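Local structure of lactate utilization protein C (Deinococcus radiodurans, 2G40) at residues His58-Arg63 with Asp169-Thr174; Ile142-Asp145 with Asp149-Arg152. The protein may take part in the use of L-lactate, as a homodimeric member of the LutC/YkgG family. One frame throughout, in Å; residues are numbered along the deposited sequence.

Contact 1: His58-Arg63 with Asp169-Thr174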
loop_
_atom_site.group_PDB
_atom_site.type_symbol
_atom_site.label_atom_id
_atom_site.label_comp_id
_atom_site.label_asym_id
_atom_site.label_seq_id
_atom_site.Cartn_x
_atom_site.Cartn_y
_atom_site.Cartn_z
ATOM N N HIS A 58 -7.065 -8.941 22.535
ATOM C CA HIS A 58 -7.547 -7.748 23.218
ATOM C C HIS A 58 -6.761 -6.521 22.811
ATOM O O HIS A 58 -7.324 -5.472 22.568
ATOM C CB HIS A 58 -7.483 -7.933 24.723
ATOM C CG HIS A 58 -8.488 -8.908 25.243
ATOM N ND1 HIS A 58 -8.424 -9.427 26.516
ATOM C CD2 HIS A 58 -9.587 -9.454 24.668
ATOM C CE1 HIS A 58 -9.435 -10.258 26.701
ATOM N NE2 HIS A 58 -10.172 -10.266 25.607
ATOM N N GLN A 59 -5.456 -6.666 22.685
ATOM C CA GLN A 59 -4.626 -5.568 22.192
ATOM C C GLN A 59 -4.969 -5.121 20.769
ATOM O O GLN A 59 -5.050 -3.922 20.490
ATOM C CB GLN A 59 -3.160 -5.975 22.285
ATOM C CG GLN A 59 -2.198 -4.917 21.796
ATOM C CD GLN A 59 -0.791 -5.342 22.020
ATOM O OE1 GLN A 59 -0.286 -6.253 21.362
ATOM N NE2 GLN A 59 -0.144 -4.695 22.945
ATOM N N PHE A 60 -5.163 -6.083 19.870
ATOM C CA PHE A 60 -5.495 -5.809 18.485
ATOM C C PHE A 60 -6.804 -5.041 18.454
ATOM O O PHE A 60 -6.894 -3.992 17.815
ATOM C CB PHE A 60 -5.620 -7.121 17.707
ATOM C CG PHE A 60 -5.950 -6.959 16.245
ATOM C CD1 PHE A 60 -5.140 -6.210 15.405
ATOM C CD2 PHE A 60 -7.068 -7.599 15.701
ATOM C CE1 PHE A 60 -5.426 -6.093 14.037
ATOM C CE2 PHE A 60 -7.378 -7.482 14.366
ATOM C CZ PHE A 60 -6.539 -6.720 13.514
ATOM N N GLU A 61 -7.798 -5.560 19.182
ATOM C CA GLU A 61 -9.090 -4.888 19.295
ATOM C C GLU A 61 -8.922 -3.430 19.731
ATOM O O GLU A 61 -9.471 -2.523 19.101
ATOM C CB GLU A 61 -10.002 -5.619 20.285
ATOM C CG GLU A 61 -11.354 -4.918 20.529
ATOM C CD GLU A 61 -12.315 -5.739 21.393
ATOM O OE1 GLU A 61 -11.858 -6.653 22.092
ATOM O OE2 GLU A 61 -13.528 -5.466 21.373
ATOM N N ASP A 62 -8.173 -3.207 20.812
ATOM C CA ASP A 62 -7.976 -1.860 21.349
ATOM C C ASP A 62 -7.376 -0.940 20.292
ATOM O O ASP A 62 -7.763 0.194 20.164
ATOM C CB ASP A 62 -7.036 -1.863 22.540
ATOM C CG ASP A 62 -7.607 -2.571 23.752
ATOM O OD1 ASP A 62 -8.805 -2.894 23.747
ATOM O OD2 ASP A 62 -6.849 -2.793 24.723
ATOM N N ARG A 63 -6.393 -1.450 19.565
ATOM C CA ARG A 63 -5.689 -0.612 18.593
ATOM C C ARG A 63 -6.577 -0.314 17.388
ATOM O O ARG A 63 -6.520 0.786 16.840
ATOM C CB ARG A 63 -4.368 -1.262 18.152
ATOM C CG ARG A 63 -3.287 -1.353 19.222
ATOM C CD ARG A 63 -2.780 0.016 19.693
ATOM N NE ARG A 63 -3.602 0.530 20.782
ATOM C CZ ARG A 63 -3.568 0.075 22.034
ATOM N NH1 ARG A 63 -2.745 -0.919 22.376
ATOM N NH2 ARG A 63 -4.376 0.605 22.952
ATOM N N ASP A 169 -5.881 -16.688 13.721
ATOM C CA ASP A 169 -4.515 -17.203 13.529
ATOM C C ASP A 169 -3.624 -16.350 12.643
ATOM O O ASP A 169 -2.447 -16.651 12.478
ATOM C CB ASP A 169 -4.533 -18.654 13.014
ATOM C CG ASP A 169 -5.115 -18.790 11.611
ATOM O OD1 ASP A 169 -5.304 -17.782 10.912
ATOM O OD2 ASP A 169 -5.385 -19.935 11.204
ATOM N N GLN A 170 -4.172 -15.285 12.077
ATOM C CA GLN A 170 -3.386 -14.343 11.293
ATOM C C GLN A 170 -2.910 -13.167 12.136
ATOM O O GLN A 170 -2.199 -12.292 11.640
ATOM C CB GLN A 170 -4.217 -13.779 10.130
ATOM C CG GLN A 170 -4.438 -14.742 9.005
ATOM C CD GLN A 170 -5.258 -14.108 7.921
ATOM O OE1 GLN A 170 -6.398 -13.733 8.148
ATOM N NE2 GLN A 170 -4.692 -13.993 6.741
ATOM N N ILE A 171 -3.328 -13.112 13.391
ATOM C CA ILE A 171 -2.949 -11.999 14.241
ATOM C C ILE A 171 -1.680 -12.379 15.008
ATOM O O ILE A 171 -1.656 -13.395 15.688
ATOM C CB ILE A 171 -4.064 -11.644 15.225
ATOM C CG1 ILE A 171 -5.351 -11.283 14.472
ATOM C CG2 ILE A 171 -3.600 -10.522 16.128
ATOM C CD1 ILE A 171 -6.605 -11.346 15.356
ATOM N N VAL A 172 -0.637 -11.571 14.880
ATOM C CA VAL A 172 0.606 -11.774 15.615
ATOM C C VAL A 172 0.802 -10.569 16.495
ATOM O O VAL A 172 0.151 -9.544 16.305
ATOM C CB VAL A 172 1.843 -11.962 14.673
ATOM C CG1 VAL A 172 1.620 -13.162 13.777
ATOM C CG2 VAL A 172 2.118 -10.704 13.843
ATOM N N GLN A 173 1.691 -10.688 17.462
ATOM C CA GLN A 173 1.874 -9.609 18.415
ATOM C C GLN A 173 2.689 -8.461 17.851
ATOM O O GLN A 173 2.295 -7.294 17.960
ATOM C CB GLN A 173 2.523 -10.128 19.687
ATOM C CG GLN A 173 2.851 -9.017 20.659
ATOM C CD GLN A 173 3.519 -9.510 21.897
ATOM O OE1 GLN A 173 3.568 -10.715 22.165
ATOM N NE2 GLN A 173 4.054 -8.574 22.677
ATOM N N THR A 174 3.845 -8.782 17.280
ATOM C CA THR A 174 4.842 -7.774 16.979
ATOM C C THR A 174 4.980 -7.531 15.482
ATOM O O THR A 174 4.707 -8.413 14.661
ATOM C CB THR A 174 6.214 -8.208 17.516
ATOM O OG1 THR A 174 6.600 -9.429 16.865
ATOM C CG2 THR A 174 6.161 -8.420 19.033
#
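Phe60, on helix 53-66, and Ile171, on the short strand 171-172, make the apolar heart of this contact. The methyl end of Ile171 does the touching: CD1 stands above one face of the Phe60 ring, just outside its rim, 3.8 Å from Phe60 CD2, while Ile171 CG1 sits 4.2 Å above the plane on that same face. The two side chains cross at about a right angle. With CG anti to the backbone N (chi1 -179°), Phe60 reaches off its helix toward the strand, and its ring goes on to meet Ala135, Val220 and Val222. Ile171 also packs on Val222 and on Ile56 and Leu57, about one turn before Phe60.

The second pairing is looser and lies nearer the surface. Gln59 OE1 comes 4.2 Å from Gln173 CG, an aliphatic carbon, and the two amides do not bond to each other. Instead, Gln59 OE1 is hydrogen-bonded to Ser137 OG, and Gln173 OE1 to Leu51 N.

No hydrogen bond joins residues 58-63 to 169-174; the helix does reach the strand through Arg53, at its start, which is hydrogen-bonded to Ile171 O. Burial of Phe60 against Ile171 thus carries the contact, its polar ends satisfied by residues around it.

Contact 2: Ile142-Asp145 with Asp149-Arg152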
loop_
_atom_site.group_PDB
_atom_site.type_symbol
_atom_site.label_atom_id
_atom_site.label_comp_id
_atom_site.label_asym_id
_atom_site.label_seq_id
_atom_site.Cartn_x
_atom_site.Cartn_y
_atom_site.Cartn_z
ATOM N N ILE A 142 -3.093 -4.013 9.750
ATOM C CA ILE A 142 -3.505 -5.068 8.896
ATOM C C ILE A 142 -2.657 -4.926 7.640
ATOM O O ILE A 142 -2.570 -3.848 7.030
ATOM C CB ILE A 142 -4.994 -5.014 8.586
ATOM C CG1 ILE A 142 -5.817 -5.284 9.853
ATOM C CG2 ILE A 142 -5.318 -6.030 7.522
ATOM C CD1 ILE A 142 -7.271 -4.898 9.737
ATOM N N ILE A 143 -2.009 -6.018 7.275
ATOM C CA ILE A 143 -1.234 -6.051 6.044
ATOM C C ILE A 143 -1.967 -6.862 4.985
ATOM O O ILE A 143 -2.367 -8.011 5.220
ATOM C CB ILE A 143 0.140 -6.675 6.242
ATOM C CG1 ILE A 143 0.937 -5.910 7.307
ATOM C CG2 ILE A 143 0.903 -6.711 4.874
ATOM C CD1 ILE A 143 2.246 -6.591 7.750
ATOM N N LEU A 144 -2.131 -6.238 3.833
ATOM C CA LEU A 144 -2.607 -6.887 2.646
ATOM C C LEU A 144 -1.449 -7.160 1.724
ATOM O O LEU A 144 -0.613 -6.279 1.489
ATOM C CB LEU A 144 -3.574 -5.982 1.901
ATOM C CG LEU A 144 -4.743 -5.360 2.667
ATOM C CD1 LEU A 144 -5.687 -4.754 1.627
ATOM C CD2 LEU A 144 -5.485 -6.342 3.566
ATOM N N ASP A 145 -1.464 -8.346 1.129
ATOM C CA ASP A 145 -0.518 -8.695 0.075
ATOM C C ASP A 145 -1.201 -8.966 -1.269
ATOM O O ASP A 145 -0.551 -9.409 -2.201
ATOM C CB ASP A 145 0.417 -9.850 0.488
ATOM C CG ASP A 145 -0.298 -11.190 0.636
ATOM O OD1 ASP A 145 -1.531 -11.255 0.482
ATOM O OD2 ASP A 145 0.390 -12.173 0.949
ATOM N N ASP A 149 -7.908 -13.333 -2.314
ATOM C CA ASP A 149 -8.953 -12.957 -1.346
ATOM C C ASP A 149 -8.892 -11.480 -0.932
ATOM O O ASP A 149 -9.648 -11.050 -0.086
ATOM C CB ASP A 149 -8.927 -13.853 -0.100
ATOM C CG ASP A 149 -7.640 -13.695 0.737
ATOM O OD1 ASP A 149 -6.639 -13.147 0.238
ATOM O OD2 ASP A 149 -7.629 -14.164 1.900
ATOM N N GLN A 150 -7.991 -10.719 -1.547
ATOM C CA GLN A 150 -7.786 -9.330 -1.236
ATOM C C GLN A 150 -7.908 -8.429 -2.449
ATOM O O GLN A 150 -8.345 -7.275 -2.348
ATOM C CB GLN A 150 -6.397 -9.177 -0.644
ATOM C CG GLN A 150 -6.277 -9.798 0.704
ATOM C CD GLN A 150 -4.853 -10.059 1.015
ATOM O OE1 GLN A 150 -4.095 -9.126 1.219
ATOM N NE2 GLN A 150 -4.462 -11.315 0.993
ATOM N N GLY A 151 -7.508 -8.951 -3.598
ATOM C CA GLY A 151 -7.630 -8.231 -4.846
ATOM C C GLY A 151 -6.580 -7.175 -5.039
ATOM O O GLY A 151 -5.754 -6.916 -4.160
ATOM N N ARG A 152 -6.625 -6.540 -6.202
ATOM C CA ARG A 152 -5.627 -5.514 -6.536
ATOM C C ARG A 152 -5.742 -4.309 -5.622
ATOM O O ARG A 152 -6.738 -4.128 -4.938
ATOM C CB ARG A 152 -5.732 -5.104 -8.003
ATOM C CG ARG A 152 -7.040 -4.421 -8.367
ATOM C CD ARG A 152 -7.264 -4.408 -9.860
ATOM N NE ARG A 152 -8.628 -4.075 -10.183
ATOM C CZ ARG A 152 -9.050 -2.873 -10.569
ATOM N NH1 ARG A 152 -8.201 -1.880 -10.829
ATOM N NH2 ARG A 152 -10.331 -2.690 -10.789
#
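Gln150 lays its amide against the end of strand 141-144, with OE1 against CA of Leu144, 3.3 Å from Leu144 CB, and beside the backbone of Asp145. OE1 accepts the Asp145 N-H at 2.7 Å, in the carbonyl plane and on a lone pair, though the bond is bent, with an N-H...O angle of 133°. His146 N is a second donor to the same oxygen.

NE2 gives one hydrogen bond to Asp145 OD1 at 3.0 Å, meeting that oxygen nearly along its C-O axis, and another, almost straight, to Asp149 OD1 at 2.9 Å. The CB of Asp145 points away from residues 149-152, but CG, set between the backbone N and the carbonyl carbon (chi1 68°), brings OD1 back to NE2. Carboxylate and amide planes of Asp145 and Gln150 are only 15° apart. Bonds at both OE1 and NE2 fix the flip of the amide, and its donor group probably eases the approach of two acidic side chains. Asp145 OD2 turns to Arg147 and Ser185. A leucine in place of Gln150 would probably leave the N-H groups of Asp145 and His146, and OD1 of Asp145 and of Asp149, without these amide partners.

The side chain of Gln150 thus closes off the outgoing end of strand 141-144, its buried amide bridging main chain and carboxylates where the chain leaves the mixed sheet of the LUD-family domain.

Overall arrangement
The centres of contacts 1 and 2 lie about 17 Å apart, and both reach the mixed sheet in which strands 171-172 and 141-144 lie on either side of strand 134-136. Along the chain, helix 53-66 comes first, then both segments of contact 2, and lastly residues 169-174, so contact 1 spans over a hundred residues while contact 2 closes a short loop. The two meet directly where Phe60 CZ packs 4.0 Å from Ile142 CG1. Contact 1 thus sets the first modelled helix, 53-66, against the strand outermost on one side of this sheet within the chain, whereas contact 2 shapes the loop leading from strand 141-144 toward strand 161-167 of the parallel sheet.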